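Local coordinates for amino acid adenylation domain-containing protein (Bacillus stratosphericus LAMA 585, PDB 6ULY) that probably selects an alpha-keto acid and activates it as the acyl adenylate, as the first adenylation domain of a nonribosomal depsipeptide synthetase, at residues S521-I524 and K525-I528. Sequence-based numbering, arbitrary orientation.
Sequences SQHI and KSHI
The carbonyl oxygen of Q522 takes a firm hydrogen bond from the backbone N of S526 at 3.0 Å, and the hydroxyl of the same serine hovers close by. S526 OG sits between its own backbone N and carbonyl carbon (chi1 73°), which turns it back over the preceding turn. There it lies 3.3 Å from Q522 O and 3.4 Å from H523 O; either bond would be weak, and which of the two takes its one proton is not settled. More distantly, the same hydroxyl faces the edge of the H523 ring, with OG 4.5 Å from H523 ND1. H523 O receives a shorter bond, 2.7 Å from H527 N, and two further bonds, K525 N to S521 O and I528 N to I524 O, continue the i+4 to i bonding of an alpha helix. The turns belong to helix 514-532, the helix of the beta-alpha-beta unit formed with strands 502-509 and 539-543; their centre lies about 38 Å from the centre of the chain. One helix face is apolar: I524 and I528, one turn apart, run alongside each other in the same direction, and I524 CG2 meets I528 CD1 at 3.9 Å. Both isoleucines are buried against L505 and I539. H527 has CG anti to its N (chi1 -171°), and the ring is carried away from the preceding turn; its NE2 hydrogen-bonds OE1 of E479, outside this helix.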
# COMPACT_ATOMS: atom_id res chain seq x y z
N SER A 521 -22.15 25.00 3.27
CA SER A 521 -20.85 24.33 3.59
C SER A 521 -20.63 24.29 5.10
O SER A 521 -20.23 23.23 5.62
CB SER A 521 -19.71 25.01 2.90
OG SER A 521 -19.86 24.90 1.49
N GLN A 522 -20.89 25.41 5.79
CA GLN A 522 -20.79 25.50 7.26
C GLN A 522 -21.79 24.53 7.90
O GLN A 522 -21.39 23.80 8.82
CB GLN A 522 -21.06 26.91 7.79
CG GLN A 522 -20.03 27.96 7.39
CD GLN A 522 -20.48 29.34 7.82
OE1 GLN A 522 -20.48 30.29 7.04
NE2 GLN A 522 -20.89 29.46 9.08
N HIS A 523 -23.04 24.52 7.44
CA HIS A 523 -24.10 23.64 8.01
C HIS A 523 -23.76 22.17 7.75
O HIS A 523 -24.02 21.35 8.64
CB HIS A 523 -25.48 24.02 7.46
CG HIS A 523 -25.98 25.34 7.95
ND1 HIS A 523 -25.60 25.89 9.16
CD2 HIS A 523 -26.83 26.22 7.39
CE1 HIS A 523 -26.19 27.06 9.32
NE2 HIS A 523 -26.94 27.28 8.25
N ILE A 524 -23.23 21.84 6.58
CA ILE A 524 -22.82 20.44 6.25
C ILE A 524 -21.78 19.99 7.28
O ILE A 524 -21.95 18.92 7.90
CB ILE A 524 -22.28 20.36 4.80
CG1 ILE A 524 -23.40 20.48 3.77
CG2 ILE A 524 -21.47 19.08 4.59
CD1 ILE A 524 -22.91 20.66 2.32
N LYS A 525 -20.74 20.79 7.46
CA LYS A 525 -19.63 20.45 8.37
C LYS A 525 -20.21 20.24 9.77
O LYS A 525 -19.91 19.21 10.40
CB LYS A 525 -18.57 21.55 8.29
CG LYS A 525 -17.22 21.18 8.88
CD LYS A 525 -16.07 22.07 8.45
CE LYS A 525 -15.48 22.91 9.58
NZ LYS A 525 -14.42 23.82 9.10
N SER A 526 -21.04 21.17 10.25
CA SER A 526 -21.50 21.20 11.66
C SER A 526 -22.62 20.17 11.88
O SER A 526 -22.63 19.56 12.96
CB SER A 526 -21.90 22.59 12.10
OG SER A 526 -23.13 22.97 11.51
N HIS A 527 -23.52 19.99 10.92
CA HIS A 527 -24.63 19.02 11.04
C HIS A 527 -24.09 17.59 10.99
O HIS A 527 -24.63 16.73 11.71
CB HIS A 527 -25.68 19.27 9.96
CG HIS A 527 -26.93 18.48 10.15
ND1 HIS A 527 -27.62 18.48 11.34
CD2 HIS A 527 -27.61 17.68 9.31
CE1 HIS A 527 -28.68 17.70 11.22
NE2 HIS A 527 -28.70 17.20 9.98
N ILE A 528 -23.08 17.32 10.19
CA ILE A 528 -22.45 15.97 10.15
C ILE A 528 -21.66 15.75 11.45
O ILE A 528 -21.71 14.63 11.99
CB ILE A 528 -21.59 15.78 8.89
CG1 ILE A 528 -22.46 15.69 7.63
CG2 ILE A 528 -20.67 14.57 9.01
CD1 ILE A 528 -21.66 15.65 6.36